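Local coordinates for putative diflavin flavoprotein A 5 (Nostoc sp. PCC 7120, PDB 4FEK) that probably passes electrons from NADH to oxygen, reducing it to water, the piece described here being its N-terminal metallo-beta-lactamase-like part, at residues A[12-17]-A[167-172]; A[19-24]-A[45-50]; A[143-148]-A[163-168]. All coordinates share one frame; numbering follows the deposited sequence.

Contact 1: residues A[12-17]-A[167-172]; sequences LPIATN and TQILYT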
ATOM      1  N   LEU A  12       1.090 -14.788   4.611  1.00 26.37           N
ATOM      2  CA  LEU A  12       0.881 -15.758   3.537  1.00 23.95           C
ATOM      3  C   LEU A  12       1.821 -15.438   2.378  1.00 22.92           C
ATOM      4  O   LEU A  12       2.009 -14.269   2.030  1.00 22.31           O
ATOM      5  CB  LEU A  12      -0.567 -15.664   3.046  1.00 25.31           C
ATOM      6  CG  LEU A  12      -1.459 -16.834   2.593  1.00 38.55           C
ATOM      7  CD1 LEU A  12      -2.077 -16.557   1.214  1.00 37.05           C
ATOM      8  CD2 LEU A  12      -0.785 -18.217   2.614  1.00 40.32           C
ATOM      9  N   PRO A  13       2.440 -16.471   1.782  1.00 23.46           N
ATOM     10  CA  PRO A  13       3.146 -16.308   0.506  1.00 17.40           C
ATOM     11  C   PRO A  13       2.141 -15.963  -0.591  1.00 20.55           C
ATOM     12  O   PRO A  13       1.071 -16.565  -0.641  1.00 23.16           O
ATOM     13  CB  PRO A  13       3.712 -17.712   0.225  1.00 27.34           C
ATOM     14  CG  PRO A  13       3.754 -18.394   1.551  1.00 31.50           C
ATOM     15  CD  PRO A  13       2.612 -17.819   2.356  1.00 26.39           C
ATOM     16  N   ILE A  14       2.460 -15.004  -1.449  1.00 21.36           N
ATOM     17  CA  ILE A  14       1.526 -14.645  -2.509  1.00 24.44           C
ATOM     18  C   ILE A  14       2.145 -14.784  -3.884  1.00 25.35           C
ATOM     19  O   ILE A  14       1.439 -14.844  -4.889  1.00 28.27           O
ATOM     20  CB  ILE A  14       0.954 -13.220  -2.323  1.00 21.06           C
ATOM     21  CG1 ILE A  14       2.077 -12.178  -2.433  1.00 18.97           C
ATOM     22  CG2 ILE A  14       0.230 -13.137  -1.004  1.00 17.96           C
ATOM     23  CD1 ILE A  14       1.593 -10.692  -2.331  1.00 19.95           C
ATOM     24  N   ALA A  15       3.467 -14.837  -3.925  1.00 21.34           N
ATOM     25  CA  ALA A  15       4.168 -14.941  -5.184  1.00 22.99           C
ATOM     26  C   ALA A  15       5.603 -15.343  -4.912  1.00 22.52           C
ATOM     27  O   ALA A  15       6.000 -15.452  -3.762  1.00 24.31           O
ATOM     28  CB  ALA A  15       4.132 -13.607  -5.918  1.00 19.31           C
ATOM     29  N   THR A  16       6.378 -15.541  -5.974  1.00 24.32           N
ATOM     30  CA  THR A  16       7.791 -15.875  -5.836  1.00 27.55           C
ATOM     31  C   THR A  16       8.498 -14.839  -4.979  1.00 28.74           C
ATOM     32  O   THR A  16       8.492 -13.661  -5.304  1.00 26.75           O
ATOM     33  CB  THR A  16       8.487 -15.986  -7.200  1.00 31.87           C
ATOM     34  OG1 THR A  16       7.809 -16.966  -7.998  1.00 30.13           O
ATOM     35  CG2 THR A  16       9.948 -16.391  -7.024  1.00 34.45           C
ATOM     36  N   ASN A  17       9.058 -15.291  -3.854  1.00 21.88           N
ATOM     37  CA  ASN A  17       9.781 -14.427  -2.925  1.00 19.91           C
ATOM     38  C   ASN A  17       8.922 -13.321  -2.323  1.00 17.68           C
ATOM     39  O   ASN A  17       9.450 -12.348  -1.789  1.00 18.38           O
ATOM     40  CB  ASN A  17      10.989 -13.791  -3.601  1.00 21.35           C
ATOM     41  CG  ASN A  17      12.040 -14.817  -4.008  1.00 29.19           C
ATOM     42  OD1 ASN A  17      12.357 -15.747  -3.248  1.00 24.62           O
ATOM     43  ND2 ASN A  17      12.588 -14.646  -5.196  1.00 27.55           N
ATOM     44  N   THR A 167       7.032 -10.740 -10.670  1.00 25.61           N
ATOM     45  CA  THR A 167       5.796 -11.366 -10.242  1.00 25.32           C
ATOM     46  C   THR A 167       4.563 -10.706 -10.886  1.00 22.90           C
ATOM     47  O   THR A 167       3.444 -11.211 -10.763  1.00 21.69           O
ATOM     48  CB  THR A 167       5.664 -11.262  -8.715  1.00 23.93           C
ATOM     49  OG1 THR A 167       5.534  -9.878  -8.349  1.00 19.71           O
ATOM     50  CG2 THR A 167       6.904 -11.845  -8.013  1.00 20.67           C
ATOM     51  N   GLN A 168       4.775  -9.577 -11.556  1.00 21.18           N
ATOM     52  CA  GLN A 168       3.675  -8.790 -12.149  1.00 21.61           C
ATOM     53  C   GLN A 168       2.633  -8.356 -11.118  1.00 19.42           C
ATOM     54  O   GLN A 168       1.431  -8.260 -11.403  1.00 20.62           O
ATOM     55  CB  GLN A 168       3.032  -9.509 -13.342  1.00 23.97           C
ATOM     56  CG  GLN A 168       4.079  -9.933 -14.356  1.00 26.45           C
ATOM     57  CD  GLN A 168       3.504 -10.428 -15.662  1.00 34.93           C
ATOM     58  OE1 GLN A 168       2.534 -11.179 -15.687  1.00 38.36           O
ATOM     59  NE2 GLN A 168       4.119 -10.018 -16.759  1.00 34.41           N
ATOM     60  N   ILE A 169       3.110  -8.083  -9.914  1.00 17.52           N
ATOM     61  CA  ILE A 169       2.253  -7.571  -8.860  1.00 15.66           C
ATOM     62  C   ILE A 169       2.413  -6.049  -8.832  1.00 15.24           C
ATOM     63  O   ILE A 169       3.517  -5.518  -8.884  1.00 15.52           O
ATOM     64  CB  ILE A 169       2.622  -8.152  -7.477  1.00 14.09           C
ATOM     65  CG1 ILE A 169       2.289  -9.662  -7.398  1.00 14.40           C
ATOM     66  CG2 ILE A 169       1.879  -7.430  -6.379  1.00 13.46           C
ATOM     67  CD1 ILE A 169       2.721 -10.302  -6.046  1.00 18.60           C
ATOM     68  N   LEU A 170       1.289  -5.349  -8.762  1.00 22.24           N
ATOM     69  CA  LEU A 170       1.310  -3.905  -8.596  1.00 15.58           C
ATOM     70  C   LEU A 170       0.877  -3.577  -7.172  1.00 12.40           C
ATOM     71  O   LEU A 170      -0.227  -3.957  -6.746  1.00 11.85           O
ATOM     72  CB  LEU A 170       0.364  -3.270  -9.619  1.00 17.29           C
ATOM     73  CG  LEU A 170       0.300  -1.752  -9.555  1.00 18.37           C
ATOM     74  CD1 LEU A 170       1.649  -1.198  -9.958  1.00 15.67           C
ATOM     75  CD2 LEU A 170      -0.814  -1.232 -10.493  1.00 15.81           C
ATOM     76  N   TYR A 171       1.741  -2.875  -6.444  1.00 11.73           N
ATOM     77  CA  TYR A 171       1.486  -2.468  -5.058  1.00 10.35           C
ATOM     78  C   TYR A 171       0.825  -1.093  -5.131  1.00 13.87           C
ATOM     79  O   TYR A 171       1.460  -0.130  -5.559  1.00 14.71           O
ATOM     80  CB  TYR A 171       2.803  -2.435  -4.267  1.00 10.66           C
ATOM     81  CG  TYR A 171       3.438  -3.844  -4.213  1.00 11.47           C
ATOM     82  CD1 TYR A 171       3.128  -4.722  -3.173  1.00 14.75           C
ATOM     83  CD2 TYR A 171       4.269  -4.299  -5.233  1.00 14.63           C
ATOM     84  CE1 TYR A 171       3.659  -6.007  -3.132  1.00 14.33           C
ATOM     85  CE2 TYR A 171       4.807  -5.607  -5.216  1.00 13.42           C
ATOM     86  CZ  TYR A 171       4.489  -6.445  -4.157  1.00 16.26           C
ATOM     87  OH  TYR A 171       5.002  -7.728  -4.118  1.00 15.44           O
ATOM     88  N   THR A 172      -0.446  -1.021  -4.746  1.00  9.65           N
ATOM     89  CA  THR A 172      -1.267   0.141  -5.081  1.00 17.63           C
ATOM     90  C   THR A 172      -1.665   0.942  -3.854  1.00 17.32           C
ATOM     91  O   THR A 172      -2.322   1.993  -3.996  1.00 15.88           O
ATOM     92  CB  THR A 172      -2.556  -0.247  -5.847  1.00 16.02           C
ATOM     93  OG1 THR A 172      -3.407  -1.049  -5.007  1.00 13.52           O
ATOM     94  CG2 THR A 172      -2.236  -0.995  -7.120  1.00 21.59           C
TER
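A15 and T167 are the residues of segments 12-17 and 167-172 whose CA atoms come nearest, 6.4 Å apart, a separation wider than that of paired strands. The contact illustrates how the two sheets of a metallo-beta-lactamase sandwich meet through side chains: strand 8-15 borders the seven-stranded sheet, whereas strand 169-173 lies within the five-stranded one. A classic beta bulge shapes the nearer side. I14 and A15 both stand opposite T18 of the adjoining strand, and both of these consecutive residues direct their CB atoms toward 167-172, whereas a regular strand would send them to alternate faces.

The doubled-up pair receives one methyl group. I169 CG1 lies opposite its own carbonyl carbon (chi1 -69°), and the chain then runs on extended (chi2 177°), which makes CD1 the reaching atom. That methyl comes within 3.6 Å of A15 CB and touches the tip of I14, 3.9 Å from CD1 to CD1. I169 also packs on L226 and A228, while I14 rests on V20 and F186 as well.

T167 continues the packing. Its CG2 methyl lies 3.9 Å from A15 CB and 3.6 Å from the carbonyl oxygen T16 O, an oxygen that has a hydrogen bond from T18 OG1. T167 OG1 stands between its backbone N and carbonyl carbon (chi1 65°) and receives a weak bond of 3.4 Å from I169 N at the start of the strand. On I169 the second methyl, CG2, sits 3.5 Å above the plane of the Y171 ring, displaced toward its rim.

Contact 2: residues A[19-24]-A[45-50]; sequences KVLRAR and SYVIEG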
ATOM      1  N   LYS A  19       5.585 -12.236   0.238  1.00 12.44           N
ATOM      2  CA  LYS A  19       4.580 -12.508   1.258  1.00 12.18           C
ATOM      3  C   LYS A  19       3.791 -11.250   1.608  1.00 13.41           C
ATOM      4  O   LYS A  19       4.329 -10.137   1.514  1.00 14.72           O
ATOM      5  CB  LYS A  19       5.236 -12.983   2.554  1.00 13.75           C
ATOM      6  CG  LYS A  19       6.023 -14.286   2.397  1.00 22.46           C
ATOM      7  CD  LYS A  19       6.603 -14.730   3.744  1.00 29.86           C
ATOM      8  CE  LYS A  19       7.217 -16.135   3.628  1.00 38.05           C
ATOM      9  NZ  LYS A  19       8.145 -16.428   4.766  1.00 45.52           N
ATOM     10  N   VAL A  20       2.545 -11.446   2.035  1.00 14.36           N
ATOM     11  CA  VAL A  20       1.730 -10.360   2.598  1.00 12.40           C
ATOM     12  C   VAL A  20       1.649 -10.585   4.096  1.00 18.36           C
ATOM     13  O   VAL A  20       1.636 -11.743   4.549  1.00 15.17           O
ATOM     14  CB  VAL A  20       0.302 -10.263   1.954  1.00 12.86           C
ATOM     15  CG1 VAL A  20      -0.514 -11.554   2.151  1.00 15.03           C
ATOM     16  CG2 VAL A  20      -0.487  -9.059   2.539  1.00 17.49           C
ATOM     17  N   LEU A  21       1.678  -9.483   4.854  1.00 11.56           N
ATOM     18  CA  LEU A  21       1.277  -9.469   6.247  1.00 14.72           C
ATOM     19  C   LEU A  21       0.026  -8.607   6.330  1.00 16.59           C
ATOM     20  O   LEU A  21       0.103  -7.411   6.073  1.00 17.42           O
ATOM     21  CB  LEU A  21       2.377  -8.844   7.125  1.00 16.79           C
ATOM     22  CG  LEU A  21       3.610  -9.710   7.418  1.00 16.68           C
ATOM     23  CD1 LEU A  21       4.506  -9.794   6.188  1.00 18.29           C
ATOM     24  CD2 LEU A  21       4.386  -9.173   8.629  1.00 22.46           C
ATOM     25  N   ARG A  22      -1.123  -9.206   6.638  1.00 12.96           N
ATOM     26  CA  ARG A  22      -2.366  -8.434   6.781  1.00 14.27           C
ATOM     27  C   ARG A  22      -2.653  -8.234   8.258  1.00 13.86           C
ATOM     28  O   ARG A  22      -2.955  -9.193   8.975  1.00 16.85           O
ATOM     29  CB  ARG A  22      -3.550  -9.174   6.152  1.00 13.00           C
ATOM     30  CG  ARG A  22      -3.318  -9.693   4.743  1.00 19.67           C
ATOM     31  CD  ARG A  22      -4.530 -10.549   4.347  1.00 31.06           C
ATOM     32  NE  ARG A  22      -5.631  -9.730   3.907  1.00 34.13           N
ATOM     33  CZ  ARG A  22      -6.921  -9.897   4.191  1.00 26.99           C
ATOM     34  NH1 ARG A  22      -7.377 -10.868   4.965  1.00 22.49           N
ATOM     35  NH2 ARG A  22      -7.779  -9.038   3.684  1.00 24.99           N
ATOM     36  N   ALA A  23      -2.508  -7.009   8.725  1.00 14.36           N
ATOM     37  CA  ALA A  23      -2.843  -6.674  10.097  1.00 15.07           C
ATOM     38  C   ALA A  23      -4.338  -6.480  10.099  1.00 20.46           C
ATOM     39  O   ALA A  23      -4.854  -5.646   9.347  1.00 15.75           O
ATOM     40  CB  ALA A  23      -2.161  -5.398  10.493  1.00 11.73           C
ATOM     41  N   ARG A  24      -5.035  -7.239  10.933  1.00 18.45           N
ATOM     42  CA  ARG A  24      -6.491  -7.293  10.861  1.00 21.34           C
ATOM     43  C   ARG A  24      -7.149  -6.684  12.080  1.00 24.32           C
ATOM     44  O   ARG A  24      -6.667  -6.849  13.213  1.00 18.51           O
ATOM     45  CB  ARG A  24      -6.971  -8.742  10.674  1.00 18.38           C
ATOM     46  CG  ARG A  24      -6.408  -9.415   9.438  1.00 19.36           C
ATOM     47  CD  ARG A  24      -7.151 -10.687   9.122  1.00 22.75           C
ATOM     48  NE  ARG A  24      -7.037 -11.668  10.198  1.00 26.04           N
ATOM     49  CZ  ARG A  24      -7.756 -12.783  10.274  1.00 32.63           C
ATOM     50  NH1 ARG A  24      -8.641 -13.077   9.330  1.00 34.19           N
ATOM     51  NH2 ARG A  24      -7.593 -13.603  11.305  1.00 35.62           N
ATOM     52  N   SER A  45       0.809  -5.136   4.460  1.00  8.96           N
ATOM     53  CA  SER A  45       2.188  -4.786   4.202  1.00 10.46           C
ATOM     54  C   SER A  45       2.782  -5.986   3.456  1.00 14.47           C
ATOM     55  O   SER A  45       2.266  -7.103   3.546  1.00 12.90           O
ATOM     56  CB  SER A  45       2.926  -4.555   5.535  1.00 15.79           C
ATOM     57  OG  SER A  45       4.239  -4.088   5.315  1.00 30.13           O
ATOM     58  N   TYR A  46       3.857  -5.762   2.722  1.00 11.16           N
ATOM     59  CA  TYR A  46       4.392  -6.824   1.878  1.00 10.67           C
ATOM     60  C   TYR A  46       5.906  -6.938   2.060  1.00 10.58           C
ATOM     61  O   TYR A  46       6.562  -5.968   2.440  1.00 16.21           O
ATOM     62  CB  TYR A  46       4.063  -6.539   0.407  1.00 11.21           C
ATOM     63  CG  TYR A  46       2.583  -6.476   0.154  1.00 13.06           C
ATOM     64  CD1 TYR A  46       1.874  -7.609  -0.201  1.00  8.46           C
ATOM     65  CD2 TYR A  46       1.872  -5.283   0.346  1.00 12.65           C
ATOM     66  CE1 TYR A  46       0.481  -7.564  -0.408  1.00  9.69           C
ATOM     67  CE2 TYR A  46       0.496  -5.231   0.156  1.00 14.46           C
ATOM     68  CZ  TYR A  46      -0.191  -6.362  -0.225  1.00 14.03           C
ATOM     69  OH  TYR A  46      -1.560  -6.290  -0.419  1.00 14.61           O
ATOM     70  N   VAL A  47       6.447  -8.127   1.778  1.00 15.32           N
ATOM     71  CA  VAL A  47       7.891  -8.382   1.865  1.00 12.38           C
ATOM     72  C   VAL A  47       8.316  -9.066   0.577  1.00 11.32           C
ATOM     73  O   VAL A  47       7.716 -10.066   0.189  1.00 15.77           O
ATOM     74  CB  VAL A  47       8.242  -9.324   3.041  1.00 19.86           C
ATOM     75  CG1 VAL A  47       9.758  -9.457   3.165  1.00 19.51           C
ATOM     76  CG2 VAL A  47       7.631  -8.805   4.349  1.00 17.72           C
ATOM     77  N   ILE A  48       9.285  -8.485  -0.125  1.00 10.88           N
ATOM     78  CA  ILE A  48       9.873  -9.144  -1.291  1.00 15.83           C
ATOM     79  C   ILE A  48      11.328  -9.483  -0.967  1.00 17.14           C
ATOM     80  O   ILE A  48      12.123  -8.600  -0.621  1.00 17.59           O
ATOM     81  CB  ILE A  48       9.850  -8.253  -2.552  1.00 17.86           C
ATOM     82  CG1 ILE A  48       8.421  -7.800  -2.878  1.00 14.76           C
ATOM     83  CG2 ILE A  48      10.466  -9.000  -3.740  1.00 13.37           C
ATOM     84  CD1 ILE A  48       8.386  -6.557  -3.806  1.00 20.79           C
ATOM     85  N   GLU A  49      11.687 -10.758  -1.096  1.00 21.39           N
ATOM     86  CA  GLU A  49      13.043 -11.177  -0.753  1.00 26.87           C
ATOM     87  C   GLU A  49      13.812 -11.607  -1.984  1.00 26.67           C
ATOM     88  O   GLU A  49      13.683 -12.751  -2.419  1.00 25.99           O
ATOM     89  CB  GLU A  49      13.014 -12.356   0.224  1.00 33.28           C
ATOM     90  CG  GLU A  49      12.544 -12.020   1.615  1.00 46.70           C
ATOM     91  CD  GLU A  49      12.557 -13.237   2.530  1.00 61.54           C
ATOM     92  OE1 GLU A  49      12.946 -14.337   2.063  1.00 66.98           O
ATOM     93  OE2 GLU A  49      12.178 -13.093   3.713  1.00 64.95           O
ATOM     94  N   GLY A  50      14.605 -10.711  -2.551  1.00 27.86           N
ATOM     95  CA  GLY A  50      15.469 -11.109  -3.644  1.00 33.64           C
ATOM     96  C   GLY A  50      16.850 -11.292  -3.047  1.00 32.37           C
ATOM     97  O   GLY A  50      16.990 -11.770  -1.918  1.00 32.63           O
TER
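K19, V20 and L21 pair with V47, Y46 and S45 in an antiparallel arrangement near one edge of the seven-stranded sheet of this metallo-beta-lactamase fold, one strand in from it. The strand axes come within 4.7 Å and run at 160° to each other. K19 with V47 and L21 with S45 are hydrogen-bonded pairs, each closed by two main-chain bonds; the shortest joins L21 N to S45 O at 2.8 Å. V20 and Y46 form the non-hydrogen-bonded pair between them.

The side chains show how such a register sorts residues onto two faces. On one, V20 and Y46 lie side by side and point the same way. With V20 CG2 trans to its backbone nitrogen and CG1 in the crowded position (chi1 60°), CG2 is delivered to the ring and meets Y46 CE1 at 3.4 Å, a tight approach. V20 CB follows at 3.6 Å from the same Y46 CE1, so the valine lies obliquely against the CE1 corner of the ring. The ring is held further by an edge-to-face contact with Y171, and Y46 OH is hydrogen-bonded to V229 O, tying this buried hydroxyl to the other sheet.

On the opposite face, L21 CD1 passes at a slant to meet V47 CG2 at 3.8 Å. S45 swings OG away from its own N (chi1 -174°), where I56 O and Y67 OH satisfy it. K19 NZ and E49 OE2 stay 5.3 Å apart, close enough for a probable mild attraction without contact.

Helix 61-74 covers this second face, with T74 against K19 and A70 and Y67 against L21, while strand 8-15 flanks 18-25 and brings I14 onto V20 and Y46.

Contact 3: residues A[143-148]-A[163-168]; sequences GHVLKF and YDVQTQ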
ATOM      1  N   GLY A 143      15.567 -11.189 -10.399  1.00 35.57           N
ATOM      2  CA  GLY A 143      14.555 -10.777 -11.349  1.00 33.55           C
ATOM      3  C   GLY A 143      13.608  -9.725 -10.805  1.00 31.20           C
ATOM      4  O   GLY A 143      12.844  -9.131 -11.560  1.00 29.81           O
ATOM      5  N   HIS A 144      13.665  -9.482  -9.499  1.00 24.73           N
ATOM      6  CA  HIS A 144      12.738  -8.554  -8.854  1.00 25.07           C
ATOM      7  C   HIS A 144      13.177  -7.122  -9.068  1.00 28.31           C
ATOM      8  O   HIS A 144      13.728  -6.487  -8.167  1.00 32.00           O
ATOM      9  CB  HIS A 144      12.572  -8.873  -7.368  1.00 19.41           C
ATOM     10  CG  HIS A 144      11.962 -10.214  -7.117  1.00 24.49           C
ATOM     11  ND1 HIS A 144      10.598 -10.417  -7.069  1.00 20.41           N
ATOM     12  CD2 HIS A 144      12.531 -11.431  -6.938  1.00 22.82           C
ATOM     13  CE1 HIS A 144      10.356 -11.699  -6.857  1.00 25.24           C
ATOM     14  NE2 HIS A 144      11.512 -12.336  -6.786  1.00 23.96           N
ATOM     15  N   VAL A 145      12.975  -6.642 -10.290  1.00 24.43           N
ATOM     16  CA  VAL A 145      13.224  -5.253 -10.617  1.00 25.38           C
ATOM     17  C   VAL A 145      11.930  -4.486 -10.353  1.00 23.53           C
ATOM     18  O   VAL A 145      10.872  -4.828 -10.885  1.00 27.87           O
ATOM     19  CB  VAL A 145      13.629  -5.086 -12.084  1.00 34.65           C
ATOM     20  CG1 VAL A 145      13.912  -3.621 -12.389  1.00 29.68           C
ATOM     21  CG2 VAL A 145      14.842  -5.959 -12.413  1.00 35.75           C
ATOM     22  N   LEU A 146      12.019  -3.461  -9.516  1.00 22.39           N
ATOM     23  CA  LEU A 146      10.861  -2.647  -9.164  1.00 27.63           C
ATOM     24  C   LEU A 146      10.764  -1.419 -10.050  1.00 22.12           C
ATOM     25  O   LEU A 146      11.723  -0.658 -10.154  1.00 24.18           O
ATOM     26  CB  LEU A 146      10.986  -2.184  -7.715  1.00 26.70           C
ATOM     27  CG  LEU A 146      10.347  -3.072  -6.649  1.00 28.43           C
ATOM     28  CD1 LEU A 146      10.337  -4.506  -7.063  1.00 17.12           C
ATOM     29  CD2 LEU A 146      11.022  -2.872  -5.297  1.00 22.65           C
ATOM     30  N   LYS A 147       9.606  -1.228 -10.683  1.00 21.94           N
ATOM     31  CA  LYS A 147       9.318  -0.002 -11.426  1.00 23.00           C
ATOM     32  C   LYS A 147       8.446   0.883 -10.540  1.00 22.21           C
ATOM     33  O   LYS A 147       7.608   0.373  -9.804  1.00 21.76           O
ATOM     34  CB  LYS A 147       8.584  -0.327 -12.723  1.00 28.02           C
ATOM     35  CG  LYS A 147       9.376  -1.273 -13.638  1.00 36.52           C
ATOM     36  CD  LYS A 147       8.802  -1.302 -15.051  1.00 38.53           C
ATOM     37  CE  LYS A 147       9.793  -1.920 -16.040  1.00 46.51           C
ATOM     38  NZ  LYS A 147       9.224  -1.985 -17.418  1.00 52.55           N
ATOM     39  N   PHE A 148       8.667   2.194 -10.590  1.00 21.30           N
ATOM     40  CA  PHE A 148       7.930   3.137  -9.745  1.00 19.46           C
ATOM     41  C   PHE A 148       7.077   4.118 -10.541  1.00 24.27           C
ATOM     42  O   PHE A 148       7.555   4.753 -11.497  1.00 25.42           O
ATOM     43  CB  PHE A 148       8.894   3.875  -8.813  1.00 24.02           C
ATOM     44  CG  PHE A 148       9.552   2.970  -7.812  1.00 27.54           C
ATOM     45  CD1 PHE A 148      10.766   2.357  -8.102  1.00 30.58           C
ATOM     46  CD2 PHE A 148       8.936   2.687  -6.605  1.00 19.33           C
ATOM     47  CE1 PHE A 148      11.366   1.491  -7.190  1.00 24.94           C
ATOM     48  CE2 PHE A 148       9.544   1.826  -5.685  1.00 17.63           C
ATOM     49  CZ  PHE A 148      10.754   1.236  -5.983  1.00 21.93           C
ATOM     50  N   TYR A 163       5.722  -1.612  -9.052  1.00 17.00           N
ATOM     51  CA  TYR A 163       5.443  -2.795  -9.854  1.00 17.40           C
ATOM     52  C   TYR A 163       6.664  -3.722  -9.872  1.00 19.89           C
ATOM     53  O   TYR A 163       7.761  -3.298 -10.202  1.00 20.15           O
ATOM     54  CB  TYR A 163       5.068  -2.365 -11.273  1.00 19.31           C
ATOM     55  CG  TYR A 163       4.819  -3.489 -12.258  1.00 20.92           C
ATOM     56  CD1 TYR A 163       3.647  -4.232 -12.216  1.00 23.33           C
ATOM     57  CD2 TYR A 163       5.745  -3.783 -13.254  1.00 23.28           C
ATOM     58  CE1 TYR A 163       3.406  -5.248 -13.141  1.00 22.19           C
ATOM     59  CE2 TYR A 163       5.517  -4.805 -14.185  1.00 27.19           C
ATOM     60  CZ  TYR A 163       4.345  -5.529 -14.116  1.00 27.36           C
ATOM     61  OH  TYR A 163       4.106  -6.531 -15.028  1.00 29.78           O
ATOM     62  N   ASP A 164       6.462  -4.977  -9.498  1.00 22.75           N
ATOM     63  CA  ASP A 164       7.552  -5.948  -9.501  1.00 18.67           C
ATOM     64  C   ASP A 164       7.456  -6.702 -10.811  1.00 20.51           C
ATOM     65  O   ASP A 164       6.521  -7.446 -11.030  1.00 20.46           O
ATOM     66  CB  ASP A 164       7.438  -6.889  -8.303  1.00 17.35           C
ATOM     67  CG  ASP A 164       8.566  -7.936  -8.252  1.00 22.96           C
ATOM     68  OD1 ASP A 164       9.242  -8.169  -9.275  1.00 22.91           O
ATOM     69  OD2 ASP A 164       8.762  -8.538  -7.169  1.00 24.00           O
ATOM     70  N   VAL A 165       8.416  -6.473 -11.690  1.00 22.64           N
ATOM     71  CA  VAL A 165       8.359  -7.075 -13.028  1.00 31.24           C
ATOM     72  C   VAL A 165       8.389  -8.611 -12.959  1.00 32.86           C
ATOM     73  O   VAL A 165       7.770  -9.277 -13.783  1.00 27.43           O
ATOM     74  CB  VAL A 165       9.464  -6.535 -13.956  1.00 33.08           C
ATOM     75  CG1 VAL A 165       9.340  -5.022 -14.097  1.00 29.73           C
ATOM     76  CG2 VAL A 165      10.828  -6.896 -13.427  1.00 37.25           C
ATOM     77  N   GLN A 166       9.052  -9.170 -11.946  1.00 29.17           N
ATOM     78  CA  GLN A 166       9.165 -10.626 -11.832  1.00 31.89           C
ATOM     79  C   GLN A 166       7.817 -11.311 -11.568  1.00 29.78           C
ATOM     80  O   GLN A 166       7.496 -12.333 -12.157  1.00 33.96           O
ATOM     81  CB  GLN A 166      10.158 -11.008 -10.727  1.00 33.48           C
ATOM     82  CG  GLN A 166      10.262 -12.504 -10.509  1.00 36.79           C
ATOM     83  CD  GLN A 166      10.815 -13.217 -11.726  1.00 44.51           C
ATOM     84  OE1 GLN A 166      11.765 -12.743 -12.355  1.00 45.02           O
ATOM     85  NE2 GLN A 166      10.215 -14.353 -12.075  1.00 46.06           N
ATOM     86  N   THR A 167       7.032 -10.740 -10.670  1.00 25.61           N
ATOM     87  CA  THR A 167       5.796 -11.366 -10.242  1.00 25.32           C
ATOM     88  C   THR A 167       4.563 -10.706 -10.886  1.00 22.90           C
ATOM     89  O   THR A 167       3.444 -11.211 -10.763  1.00 21.69           O
ATOM     90  CB  THR A 167       5.664 -11.262  -8.715  1.00 23.93           C
ATOM     91  OG1 THR A 167       5.534  -9.878  -8.349  1.00 19.71           O
ATOM     92  CG2 THR A 167       6.904 -11.845  -8.013  1.00 20.67           C
ATOM     93  N   GLN A 168       4.775  -9.577 -11.556  1.00 21.18           N
ATOM     94  CA  GLN A 168       3.675  -8.790 -12.149  1.00 21.61           C
ATOM     95  C   GLN A 168       2.633  -8.356 -11.118  1.00 19.42           C
ATOM     96  O   GLN A 168       1.431  -8.260 -11.403  1.00 20.62           O
ATOM     97  CB  GLN A 168       3.032  -9.509 -13.342  1.00 23.97           C
ATOM     98  CG  GLN A 168       4.079  -9.933 -14.356  1.00 26.45           C
ATOM     99  CD  GLN A 168       3.504 -10.428 -15.662  1.00 34.93           C
ATOM    100  OE1 GLN A 168       2.534 -11.179 -15.687  1.00 38.36           O
ATOM    101  NE2 GLN A 168       4.119 -10.018 -16.759  1.00 34.41           N
TER
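A histidine-carboxylate hydrogen bond, H144 to D164, ties off one end of the beta hairpin made by strands 145-150 and 160-164. H144 ND1 donates to D164 OD2 over 2.6 Å and nearly straight, at 173°. The oxygen offers its syn lone pair and lies in the plane of the imidazole, although ring and carboxylate planes are 67° apart. The other oxygen is used as well: D164 OD1 accepts from Q166 N at 2.9 Å, from the anti side and well out of the carboxylate plane, which makes an Asx turn. A single carboxylate thus grips the histidine and shapes the bend after its own strand.

Within the five-stranded sheet of the metallo-beta-lactamase sandwich, the hairpin pairs through two bridges. K147 and Y163 form a hydrogen-bonded pair, with K147 N to Y163 O at 2.8 Å, and V165 N extends the pairing to V145 O. L146 and D164 are the non-hydrogen-bonded pair, where L146 CD1 lies against D164 CB.

Q166 CG, anti to the backbone nitrogen (chi1 177°), lies over one face of the H144 ring, a CH-pi contact 4.0 Å from the centroid. At the ring edge, T167 CG2 reaches H144 CE1 at 3.6 Å, and N17 ND2 is hydrogen-bonded to H144 NE2. Farther along, the extended K147 chain crosses V165 at about a right angle, its CE 3.7 Å from V165 CG1.

In the fold
Contact 2 is the buried one, contact 3 is partly buried and contact 1 lies at the surface, and their chemistry follows. Contacts 2 and 3 are antiparallel strand pairings, each within its own sheet, held by main-chain bonds; contact 3 adds a polar side-chain clasp where its hairpin ends. Contact 1 instead bridges the two sheets by apolar packing. It shares T167 and Q168 with contact 3, and its strand 8-15 adjoins strand 18-25 of contact 2. Main-chain bonds from L12 O to V20 N and from N17 O to E49 N join contacts 1 and 2, whereas contacts 2 and 3, with centres about 15 Å apart, meet through I48 against H144 and D164.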